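Local coordinates for cellulose binding domain-containing protein (Clostridium clariflavum, PDB 4B96), which probably binds cellulose through this calcium-containing family 3b carbohydrate-binding module, the C-terminal part of a longer membrane protein of a biomass-sensing system, at residues His9-Gln14 / Trp121-Gly126; Gln14-Lys19 / Asn116-Trp121; Lys19-Asp24 / Val42-Lys47. All blocks are in the same frame, centred on the assembly; numbering follows the deposited sequence.

In the fold
The three contacts are nested along the chain: 9-14, 14-19 and 19-24 run on from one another and meet, respectively, 121-126, 116-121 and 42-47, so contact 3 lies within the loop closed by contact 2, and contact 2 within that closed by contact 1. Their centres are close together, about 9 Å between contacts 1 and 2 and between 1 and 3, about 10 Å between 2 and 3. Contact 3 joins the two five-stranded sheets, through strands 20-29 and 40-47. Contact 2 takes in most of the two-stranded ribbon of 17-18 and 115-116, and contact 1 is loop on loop. Contacts 2 and 3 share one calcium ion, which ties the loop 116-121 to the end of strand 40-47.

Contact 1 of 3, residues His9-Gln14 / Trp121-Gly126; sequences HYNEQQ and WSFLQG
Gln14 and the pair Gln125-Gly126 form a loop-to-loop contact of the beta-sandwich module, in which the connection after strand 5-9 meets the one leading to strand 131-132. It is polar at the Gln14 end and less so toward His9. Two hydrogen bonds end on Gln14. Gly126 N gives its hydrogen to Gln14 OE1 at 3.0 Å, approaching from well above the plane of the amide, 52° out of it, and so not on a lone pair. The other runs from Gln125 NE2 to the backbone O of Gln14 at 3.2 Å, nearly in line with the C=O bond (C=O...N angle 162°). With CG beside its backbone N and the chain extended beyond it (chi2 -173°), Gln14 reaches across to Gly126, while its NE2 bonds to Asn127 O.

An Asx turn, Gln13 N to Asn11 OD1, shapes the 9-14 loop. Phe123 turns its ring edge to this loop: CE1 lies 3.7 Å from Gln13 O, with Gln14 O at CZ and Asn11 ND2 at CD1, all near the ring plane. Farther along, Leu124 CB sits at the edge of the His9 ring, 3.8 Å from CD2, the two side chains alongside and running opposite ways. His9 ND1 is taken by Asp24 O. A water accepts from Asn11 N at 2.8 Å and donates to Leu124 O at 3.0 Å.

Amide bonds, one bridging water and the packing of Leu124 and Phe123 thus hold the loops together; the two carbonyl oxygens are placed where they could favour the ring's weakly positive rim.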
loop_
_atom_site.group_PDB
_atom_site.type_symbol
_atom_site.label_atom_id
_atom_site.label_comp_id
_atom_site.label_asym_id
_atom_site.label_seq_id
_atom_site.Cartn_x
_atom_site.Cartn_y
_atom_site.Cartn_z
ATOM N N HIS A 9 -6.996 3.001 -11.345
ATOM C CA HIS A 9 -7.898 4.139 -11.274
ATOM C C HIS A 9 -7.644 4.967 -12.508
ATOM O O HIS A 9 -6.504 4.977 -13.039
ATOM C CB HIS A 9 -7.566 4.951 -10.022
ATOM C CG HIS A 9 -8.144 6.336 -9.993
ATOM N ND1 HIS A 9 -9.506 6.588 -10.104
ATOM C CD2 HIS A 9 -7.547 7.552 -9.797
ATOM C CE1 HIS A 9 -9.717 7.898 -9.994
ATOM N NE2 HIS A 9 -8.546 8.504 -9.815
ATOM N N TYR A 10 -8.679 5.664 -12.965
ATOM C CA TYR A 10 -8.484 6.644 -14.003
ATOM C C TYR A 10 -9.364 7.803 -13.696
ATOM O O TYR A 10 -10.527 7.656 -13.362
ATOM C CB TYR A 10 -8.838 6.091 -15.419
ATOM C CG TYR A 10 -8.667 7.191 -16.456
ATOM C CD1 TYR A 10 -7.458 7.911 -16.522
ATOM C CD2 TYR A 10 -9.704 7.559 -17.323
ATOM C CE1 TYR A 10 -7.268 8.935 -17.417
ATOM C CE2 TYR A 10 -9.519 8.587 -18.261
ATOM C CZ TYR A 10 -8.303 9.278 -18.287
ATOM O OH TYR A 10 -8.082 10.315 -19.180
ATOM N N ASN A 11 -8.842 9.020 -13.753
ATOM C CA ASN A 11 -9.679 10.208 -13.500
ATOM C C ASN A 11 -9.826 11.077 -14.757
ATOM O O ASN A 11 -8.884 11.782 -15.171
ATOM C CB ASN A 11 -9.082 11.064 -12.366
ATOM C CG ASN A 11 -10.118 11.986 -11.688
ATOM O OD1 ASN A 11 -11.049 12.496 -12.347
ATOM N ND2 ASN A 11 -9.951 12.211 -10.342
ATOM N N GLU A 12 -11.021 11.051 -15.344
ATOM C CA GLU A 12 -11.307 11.716 -16.594
ATOM C C GLU A 12 -11.240 13.223 -16.473
ATOM O O GLU A 12 -11.112 13.905 -17.474
ATOM C CB GLU A 12 -12.734 11.334 -17.076
ATOM C CG GLU A 12 -12.858 9.876 -17.500
ATOM C CD GLU A 12 -13.083 8.897 -16.333
ATOM O OE1 GLU A 12 -13.200 9.318 -15.174
ATOM O OE2 GLU A 12 -13.157 7.677 -16.583
ATOM N N GLN A 13 -11.368 13.739 -15.247
ATOM C CA GLN A 13 -11.293 15.176 -14.982
ATOM C C GLN A 13 -9.946 15.539 -14.402
ATOM O O GLN A 13 -9.763 15.507 -13.161
ATOM C CB GLN A 13 -12.336 15.606 -13.928
ATOM C CG GLN A 13 -13.780 15.155 -14.179
ATOM C CD GLN A 13 -14.479 16.022 -15.191
ATOM O OE1 GLN A 13 -13.997 17.103 -15.520
ATOM N NE2 GLN A 13 -15.622 15.552 -15.690
ATOM N N GLN A 14 -9.008 15.934 -15.250
ATOM C CA GLN A 14 -7.673 16.213 -14.724
ATOM C C GLN A 14 -7.402 17.705 -14.508
ATOM O O GLN A 14 -6.314 18.074 -14.130
ATOM C CB GLN A 14 -6.599 15.544 -15.574
ATOM C CG GLN A 14 -6.550 14.028 -15.281
ATOM C CD GLN A 14 -5.415 13.356 -15.961
ATOM O OE1 GLN A 14 -4.440 14.005 -16.365
ATOM N NE2 GLN A 14 -5.512 12.023 -16.098
ATOM N N TRP A 121 -5.920 13.815 -1.723
ATOM C CA TRP A 121 -4.928 12.726 -1.676
ATOM C C TRP A 121 -5.077 11.755 -2.890
ATOM O O TRP A 121 -4.076 11.329 -3.477
ATOM C CB TRP A 121 -5.107 11.944 -0.353
ATOM C CG TRP A 121 -4.118 10.764 -0.097
ATOM C CD1 TRP A 121 -4.359 9.410 -0.301
ATOM C CD2 TRP A 121 -2.786 10.860 0.401
ATOM N NE1 TRP A 121 -3.228 8.678 0.038
ATOM C CE2 TRP A 121 -2.266 9.539 0.493
ATOM C CE3 TRP A 121 -1.983 11.940 0.801
ATOM C CZ2 TRP A 121 -0.989 9.263 0.996
ATOM C CZ3 TRP A 121 -0.724 11.671 1.294
ATOM C CH2 TRP A 121 -0.228 10.340 1.376
ATOM N N SER A 122 -6.297 11.392 -3.255
ATOM C CA SER A 122 -6.451 10.352 -4.299
ATOM C C SER A 122 -6.334 10.872 -5.736
ATOM O O SER A 122 -6.452 10.089 -6.668
ATOM C CB SER A 122 -7.797 9.603 -4.120
ATOM O OG SER A 122 -7.745 8.830 -2.925
ATOM N N PHE A 123 -6.161 12.189 -5.908
ATOM C CA PHE A 123 -6.203 12.822 -7.234
ATOM C C PHE A 123 -5.031 12.365 -8.121
ATOM O O PHE A 123 -3.865 12.460 -7.716
ATOM C CB PHE A 123 -6.167 14.322 -7.081
ATOM C CG PHE A 123 -6.189 15.099 -8.387
ATOM C CD1 PHE A 123 -7.172 14.855 -9.378
ATOM C CD2 PHE A 123 -5.275 16.088 -8.603
ATOM C CE1 PHE A 123 -7.177 15.625 -10.555
ATOM C CE2 PHE A 123 -5.298 16.855 -9.757
ATOM C CZ PHE A 123 -6.229 16.604 -10.728
ATOM N N LEU A 124 -5.344 11.888 -9.330
ATOM C CA LEU A 124 -4.298 11.313 -10.213
ATOM C C LEU A 124 -4.240 12.091 -11.519
ATOM O O LEU A 124 -5.218 12.154 -12.262
ATOM C CB LEU A 124 -4.545 9.796 -10.451
ATOM C CG LEU A 124 -3.654 9.003 -11.432
ATOM C CD1 LEU A 124 -2.198 9.259 -11.159
ATOM C CD2 LEU A 124 -3.937 7.437 -11.376
ATOM N N GLN A 125 -3.102 12.706 -11.796
ATOM C CA GLN A 125 -2.898 13.467 -13.035
ATOM C C GLN A 125 -1.794 12.869 -13.864
ATOM O O GLN A 125 -0.950 12.162 -13.338
ATOM C CB GLN A 125 -2.377 14.856 -12.705
ATOM C CG GLN A 125 -3.389 15.775 -12.300
ATOM C CD GLN A 125 -2.793 17.140 -12.140
ATOM O OE1 GLN A 125 -1.837 17.317 -11.370
ATOM N NE2 GLN A 125 -3.330 18.109 -12.870
ATOM N N GLY A 126 -1.781 13.204 -15.134
ATOM C CA GLY A 126 -0.669 12.872 -16.019
ATOM C C GLY A 126 -0.776 11.510 -16.666
ATOM O O GLY A 126 0.141 11.117 -17.305
HETATM O O HOH W 1 -6.089 9.569 -13.555
#

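Contact 2 of 3, residues Gln14-Lys19 / Asn116-Trp121. With CA (calcium ion), chain E.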
loop_
_atom_site.group_PDB
_atom_site.type_symbol
_atom_site.label_atom_id
_atom_site.label_comp_id
_atom_site.label_asym_id
_atom_site.label_seq_id
_atom_site.Cartn_x
_atom_site.Cartn_y
_atom_site.Cartn_z
ATOM N N GLN A 14 -9.008 15.934 -15.250
ATOM C CA GLN A 14 -7.673 16.213 -14.724
ATOM C C GLN A 14 -7.402 17.705 -14.508
ATOM O O GLN A 14 -6.314 18.074 -14.130
ATOM C CB GLN A 14 -6.599 15.544 -15.574
ATOM C CG GLN A 14 -6.550 14.028 -15.281
ATOM C CD GLN A 14 -5.415 13.356 -15.961
ATOM O OE1 GLN A 14 -4.440 14.005 -16.365
ATOM N NE2 GLN A 14 -5.512 12.023 -16.098
ATOM N N SER A 15 -8.389 18.557 -14.776
ATOM C CA SER A 15 -8.279 20.001 -14.427
ATOM C C SER A 15 -8.311 20.121 -12.899
ATOM O O SER A 15 -9.018 19.361 -12.236
ATOM C CB SER A 15 -9.474 20.761 -14.962
ATOM O OG SER A 15 -9.375 20.872 -16.365
ATOM N N LEU A 16 -7.558 21.072 -12.347
ATOM C CA LEU A 16 -7.528 21.252 -10.894
ATOM C C LEU A 16 -8.942 21.645 -10.397
ATOM O O LEU A 16 -9.398 21.177 -9.375
ATOM C CB LEU A 16 -6.509 22.348 -10.529
ATOM C CG LEU A 16 -5.041 21.999 -10.796
ATOM C CD1 LEU A 16 -4.170 22.962 -10.042
ATOM C CD2 LEU A 16 -4.790 20.518 -10.336
ATOM N N TYR A 17 -9.624 22.532 -11.124
ATOM C CA TYR A 17 -10.998 22.893 -10.753
ATOM C C TYR A 17 -12.030 22.137 -11.585
ATOM O O TYR A 17 -12.012 22.210 -12.808
ATOM C CB TYR A 17 -11.191 24.403 -10.900
ATOM C CG TYR A 17 -10.328 25.162 -9.908
ATOM C CD1 TYR A 17 -10.750 25.344 -8.606
ATOM C CD2 TYR A 17 -9.080 25.663 -10.263
ATOM C CE1 TYR A 17 -9.967 26.041 -7.663
ATOM C CE2 TYR A 17 -8.279 26.363 -9.331
ATOM C CZ TYR A 17 -8.735 26.537 -8.032
ATOM O OH TYR A 17 -7.975 27.204 -7.090
ATOM N N SER A 18 -12.940 21.422 -10.937
ATOM C CA SER A 18 -13.858 20.585 -11.688
ATOM C C SER A 18 -15.176 20.469 -10.932
ATOM O O SER A 18 -15.170 20.382 -9.716
ATOM C CB SER A 18 -13.226 19.187 -11.864
ATOM O OG SER A 18 -14.140 18.302 -12.479
ATOM N N LYS A 19 -16.290 20.388 -11.650
ATOM C CA LYS A 19 -17.584 20.172 -10.998
ATOM C C LYS A 19 -17.782 18.734 -10.552
ATOM O O LYS A 19 -18.634 18.457 -9.691
ATOM C CB LYS A 19 -18.722 20.623 -11.888
ATOM C CG LYS A 19 -18.732 22.135 -11.975
ATOM C CD LYS A 19 -19.930 22.690 -12.744
ATOM C CE LYS A 19 -19.810 24.193 -12.939
ATOM N NZ LYS A 19 -21.115 24.678 -13.499
ATOM N N ASN A 116 -11.774 21.872 -5.854
ATOM C CA ASN A 116 -10.374 22.086 -6.161
ATOM C C ASN A 116 -9.682 20.774 -5.842
ATOM O O ASN A 116 -9.563 20.391 -4.658
ATOM C CB ASN A 116 -9.815 23.214 -5.264
ATOM C CG ASN A 116 -8.276 23.346 -5.373
ATOM O OD1 ASN A 116 -7.647 22.785 -6.279
ATOM N ND2 ASN A 116 -7.671 24.075 -4.433
ATOM N N GLN A 117 -9.254 20.048 -6.863
ATOM C CA GLN A 117 -8.746 18.729 -6.680
ATOM C C GLN A 117 -7.283 18.714 -6.267
ATOM O O GLN A 117 -6.737 17.645 -5.942
ATOM C CB GLN A 117 -8.847 17.975 -7.994
ATOM C CG GLN A 117 -10.269 17.902 -8.533
ATOM C CD GLN A 117 -10.402 16.814 -9.625
ATOM O OE1 GLN A 117 -10.547 15.660 -9.297
ATOM N NE2 GLN A 117 -10.331 17.204 -10.890
ATOM N N GLU A 118 -6.665 19.876 -6.303
ATOM C CA GLU A 118 -5.202 19.938 -6.131
ATOM C C GLU A 118 -4.699 19.371 -4.805
ATOM O O GLU A 118 -3.588 18.871 -4.731
ATOM C CB GLU A 118 -4.681 21.357 -6.302
ATOM C CG GLU A 118 -3.135 21.371 -6.446
ATOM C CD GLU A 118 -2.565 22.765 -6.705
ATOM O OE1 GLU A 118 -3.171 23.777 -6.232
ATOM O OE2 GLU A 118 -1.502 22.830 -7.390
ATOM N N ASP A 119 -5.527 19.459 -3.756
ATOM C CA ASP A 119 -5.114 19.024 -2.437
ATOM C C ASP A 119 -5.795 17.713 -2.055
ATOM O O ASP A 119 -5.851 17.349 -0.860
ATOM C CB ASP A 119 -5.456 20.151 -1.444
ATOM C CG ASP A 119 -6.953 20.607 -1.534
ATOM O OD1 ASP A 119 -7.812 19.940 -2.219
ATOM O OD2 ASP A 119 -7.273 21.649 -0.890
ATOM N N ASP A 120 -6.316 16.975 -3.047
ATOM C CA ASP A 120 -7.015 15.727 -2.749
ATOM C C ASP A 120 -6.030 14.560 -2.814
ATOM O O ASP A 120 -5.348 14.329 -3.855
ATOM C CB ASP A 120 -8.136 15.470 -3.780
ATOM C CG ASP A 120 -9.250 16.490 -3.712
ATOM O OD1 ASP A 120 -9.330 17.286 -2.745
ATOM O OD2 ASP A 120 -10.096 16.481 -4.642
ATOM N N TRP A 121 -5.920 13.815 -1.723
ATOM C CA TRP A 121 -4.928 12.726 -1.676
ATOM C C TRP A 121 -5.077 11.755 -2.890
ATOM O O TRP A 121 -4.076 11.329 -3.477
ATOM C CB TRP A 121 -5.107 11.944 -0.353
ATOM C CG TRP A 121 -4.118 10.764 -0.097
ATOM C CD1 TRP A 121 -4.359 9.410 -0.301
ATOM C CD2 TRP A 121 -2.786 10.860 0.401
ATOM N NE1 TRP A 121 -3.228 8.678 0.038
ATOM C CE2 TRP A 121 -2.266 9.539 0.493
ATOM C CE3 TRP A 121 -1.983 11.940 0.801
ATOM C CZ2 TRP A 121 -0.989 9.263 0.996
ATOM C CZ3 TRP A 121 -0.724 11.671 1.294
ATOM C CH2 TRP A 121 -0.228 10.340 1.376
HETATM CA CA CA E . -10.195 19.589 -2.666
HETATM O O HOH W 2 -12.181 21.021 -3.100
HETATM O O HOH W 3 -9.839 21.758 -1.277
HETATM O O HOH W 4 -11.820 18.221 -3.715
#
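Leu16 and Tyr17 run antiparallel to Asn116 and Gln117, with Tyr17 and Asn116 forming a non-hydrogen-bonded pair whose CA atoms are 4.7 Å apart. Beside this pair, Gln117 N donates to Leu16 O at 2.8 Å; the bond is almost straight (177° at the hydrogen) and lies in the carbonyl plane. The same oxygen also receives a CA-H...O contact from Asn116.

Gln117 extends the pairing with its side chain. Its NE2 donates to Ser15 O at 2.9 Å and also to Gln13 O, so one amide nitrogen holds two carbonyls of the preceding loop; Ser18 CB packs against that nitrogen. Tyr17 and Asn116 lie on one face of the ribbon. Their ring and amide planes are only 26° apart, CE1 of Tyr17 rests 3.7 Å from Asn116 CB, and Asn116 OD1 stands over the ring, displaced toward its rim. That OD1 also accepts from Glu118 N, the Asx turn that starts the bend of the chain.

The bend supplies three of the seven calcium ligands of this carbohydrate-binding module. Asn116 O binds the metal at 2.2 Å, and Asp119 OD1 and Asp120 OD1 each bind at 2.5 Å; Lys47 O and three waters complete the set. Both carboxylates bind through one oxygen, while their OD2 atoms accept hydrogens from metal-bound waters. Asp119 holds CG between its backbone N and carbonyl carbon (chi1 53°), which brings OD1 to the ion.

Leu16 CD1 lies against the carboxylate end of Glu118, 3.7 Å from CD, and Leu16 CD2 reaches the CB of Glu118.

Contact 3 of 3, residues Lys19-Asp24 / Val42-Lys47; sequences KAIRWD and VRYYFK. With CA (calcium ion), chain E.
Tyr44 points its ring from strand 42-47 into the interior between the sheets, where Ile21 and Trp23 of the opposing segment approach it at either end of the ring. Ile21 reaches the far end with its CG2 methyl, 3.5 Å from Tyr44 CE1 and also close to CZ and OH. Ile21 also meets Phe46, more loosely, with CD1 4.4 Å from Phe46 CD2. Trp23 touches the near end through CB, 3.8 Å from Tyr44 CD2, rather than through its indole, which packs on Val103 and Leu86. Both groups approach obliquely, as does Arg22 O near CE2, and all three lie on the same side of the Tyr44 ring. Tyr44 reaches across because CG lies anti to its backbone N (chi1 -175°). The axes of strands 20-22 and 42-47 are 10.1 Å apart at closest and inclined at 142°, a spacing that fits sheets packed face to face in the beta-sandwich of this family.

Arg22 leaves the interface on the opposite side of its strand from Ile21. There it forms a salt bridge with Asp24: Arg22 NE meets Asp24 OD1 on the syn side at 3.2 Å, with a weak second bond from NH2 to OD2. Gly105 N is a further donor to that OD1.

Beyond Phe46, Lys47 O binds the calcium ion at 2.2 Å. With no hydrogen bond crossing, the two sheets are held here mainly by apolar packing, the carbonyl of Arg22 apart, and Tyr44 contributes most of it.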
loop_
_atom_site.group_PDB
_atom_site.type_symbol
_atom_site.label_atom_id
_atom_site.label_comp_id
_atom_site.label_asym_id
_atom_site.label_seq_id
_atom_site.Cartn_x
_atom_site.Cartn_y
_atom_site.Cartn_z
ATOM N N LYS A 19 -16.290 20.388 -11.650
ATOM C CA LYS A 19 -17.584 20.172 -10.998
ATOM C C LYS A 19 -17.782 18.734 -10.552
ATOM O O LYS A 19 -18.634 18.457 -9.691
ATOM C CB LYS A 19 -18.722 20.623 -11.888
ATOM C CG LYS A 19 -18.732 22.135 -11.975
ATOM C CD LYS A 19 -19.930 22.690 -12.744
ATOM C CE LYS A 19 -19.810 24.193 -12.939
ATOM N NZ LYS A 19 -21.115 24.678 -13.499
ATOM N N ALA A 20 -16.983 17.819 -11.095
ATOM C CA ALA A 20 -17.130 16.432 -10.738
ATOM C C ALA A 20 -15.763 15.860 -10.392
ATOM O O ALA A 20 -14.742 16.197 -11.023
ATOM C CB ALA A 20 -17.806 15.634 -11.877
ATOM N N ILE A 21 -15.726 14.991 -9.388
ATOM C CA ILE A 21 -14.550 14.218 -9.128
ATOM C C ILE A 21 -14.840 12.796 -9.637
ATOM O O ILE A 21 -15.897 12.237 -9.317
ATOM C CB ILE A 21 -14.236 14.203 -7.609
ATOM C CG1 ILE A 21 -13.629 15.572 -7.215
ATOM C CG2 ILE A 21 -13.212 13.036 -7.285
ATOM C CD1 ILE A 21 -13.450 15.716 -5.657
ATOM N N ARG A 22 -13.958 12.228 -10.466
ATOM C CA ARG A 22 -14.206 10.853 -10.958
ATOM C C ARG A 22 -13.409 9.861 -10.158
ATOM O O ARG A 22 -12.166 9.937 -10.112
ATOM C CB ARG A 22 -13.890 10.747 -12.453
ATOM C CG ARG A 22 -14.830 11.655 -13.247
ATOM C CD ARG A 22 -16.271 11.021 -13.313
ATOM N NE ARG A 22 -16.296 9.707 -13.966
ATOM C CZ ARG A 22 -16.381 9.542 -15.273
ATOM N NH1 ARG A 22 -16.462 10.605 -16.066
ATOM N NH2 ARG A 22 -16.357 8.314 -15.796
ATOM N N TRP A 23 -14.100 8.972 -9.464
ATOM C CA TRP A 23 -13.388 7.993 -8.642
ATOM C C TRP A 23 -13.167 6.649 -9.362
ATOM O O TRP A 23 -12.767 5.661 -8.725
ATOM C CB TRP A 23 -14.134 7.811 -7.337
ATOM C CG TRP A 23 -15.679 7.685 -7.507
ATOM C CD1 TRP A 23 -16.639 8.694 -7.358
ATOM C CD2 TRP A 23 -16.389 6.498 -7.864
ATOM N NE1 TRP A 23 -17.903 8.156 -7.569
ATOM C CE2 TRP A 23 -17.769 6.823 -7.907
ATOM C CE3 TRP A 23 -15.987 5.177 -8.154
ATOM C CZ2 TRP A 23 -18.746 5.869 -8.229
ATOM C CZ3 TRP A 23 -16.948 4.228 -8.466
ATOM C CH2 TRP A 23 -18.332 4.584 -8.503
ATOM N N ASP A 24 -13.441 6.594 -10.670
ATOM C CA ASP A 24 -13.463 5.303 -11.412
ATOM C C ASP A 24 -12.312 4.355 -11.073
ATOM O O ASP A 24 -11.099 4.745 -11.153
ATOM C CB ASP A 24 -13.280 5.526 -12.900
ATOM C CG ASP A 24 -14.396 6.388 -13.505
ATOM O OD1 ASP A 24 -15.163 7.035 -12.731
ATOM O OD2 ASP A 24 -14.463 6.403 -14.747
ATOM N N VAL A 42 -14.008 0.491 -0.881
ATOM C CA VAL A 42 -12.968 1.196 -1.609
ATOM C C VAL A 42 -13.068 2.666 -1.215
ATOM O O VAL A 42 -14.199 3.204 -1.143
ATOM C CB VAL A 42 -13.176 1.033 -3.135
ATOM C CG1 VAL A 42 -12.077 1.744 -3.964
ATOM C CG2 VAL A 42 -13.201 -0.458 -3.510
ATOM N N ARG A 43 -11.910 3.321 -0.955
ATOM C CA ARG A 43 -11.948 4.722 -0.529
ATOM C C ARG A 43 -11.213 5.645 -1.461
ATOM O O ARG A 43 -10.099 5.327 -1.863
ATOM C CB ARG A 43 -11.354 4.889 0.875
ATOM C CG ARG A 43 -12.272 4.243 1.946
ATOM C CD ARG A 43 -11.643 4.339 3.332
ATOM N NE ARG A 43 -12.514 3.569 4.220
ATOM C CZ ARG A 43 -12.280 3.331 5.506
ATOM N NH1 ARG A 43 -11.190 3.784 6.080
ATOM N NH2 ARG A 43 -13.146 2.616 6.213
ATOM N N TYR A 44 -11.834 6.790 -1.762
ATOM C CA TYR A 44 -11.224 7.874 -2.526
ATOM C C TYR A 44 -11.097 9.051 -1.549
ATOM O O TYR A 44 -12.100 9.559 -1.024
ATOM C CB TYR A 44 -12.120 8.245 -3.702
ATOM C CG TYR A 44 -11.467 9.296 -4.615
ATOM C CD1 TYR A 44 -11.469 10.659 -4.257
ATOM C CD2 TYR A 44 -10.816 8.911 -5.807
ATOM C CE1 TYR A 44 -10.831 11.611 -5.088
ATOM C CE2 TYR A 44 -10.168 9.842 -6.656
ATOM C CZ TYR A 44 -10.196 11.193 -6.295
ATOM O OH TYR A 44 -9.554 12.137 -7.063
ATOM N N TYR A 45 -9.879 9.465 -1.265
ATOM C CA TYR A 45 -9.642 10.525 -0.279
ATOM C C TYR A 45 -9.599 11.871 -0.929
ATOM O O TYR A 45 -8.884 12.061 -1.936
ATOM C CB TYR A 45 -8.302 10.310 0.385
ATOM C CG TYR A 45 -8.304 9.012 1.133
ATOM C CD1 TYR A 45 -8.717 8.977 2.464
ATOM C CD2 TYR A 45 -7.880 7.840 0.515
ATOM C CE1 TYR A 45 -8.759 7.815 3.148
ATOM C CE2 TYR A 45 -7.867 6.625 1.228
ATOM C CZ TYR A 45 -8.324 6.626 2.516
ATOM O OH TYR A 45 -8.365 5.469 3.241
ATOM N N PHE A 46 -10.327 12.824 -0.345
ATOM C CA PHE A 46 -10.335 14.179 -0.876
ATOM C C PHE A 46 -10.517 15.206 0.234
ATOM O O PHE A 46 -10.905 14.881 1.385
ATOM C CB PHE A 46 -11.389 14.308 -1.976
ATOM C CG PHE A 46 -12.805 14.191 -1.478
ATOM C CD1 PHE A 46 -13.393 12.924 -1.221
ATOM C CD2 PHE A 46 -13.597 15.347 -1.292
ATOM C CE1 PHE A 46 -14.722 12.795 -0.779
ATOM C CE2 PHE A 46 -14.947 15.217 -0.844
ATOM C CZ PHE A 46 -15.496 13.966 -0.562
ATOM N N LYS A 47 -10.149 16.440 -0.078
ATOM C CA LYS A 47 -10.278 17.519 0.908
ATOM C C LYS A 47 -11.332 18.480 0.360
ATOM O O LYS A 47 -11.144 19.054 -0.701
ATOM C CB LYS A 47 -8.942 18.243 1.037
ATOM C CG LYS A 47 -8.926 19.324 2.144
ATOM C CD LYS A 47 -7.496 19.923 2.248
ATOM C CE LYS A 47 -7.334 20.878 3.455
ATOM N NZ LYS A 47 -8.199 22.051 3.305
HETATM CA CA CA E . -10.195 19.589 -2.666
HETATM O O HOH W 4 -11.820 18.221 -3.715
HETATM O O HOH W 2 -12.181 21.021 -3.100
HETATM O O HOH W 3 -9.839 21.758 -1.277
#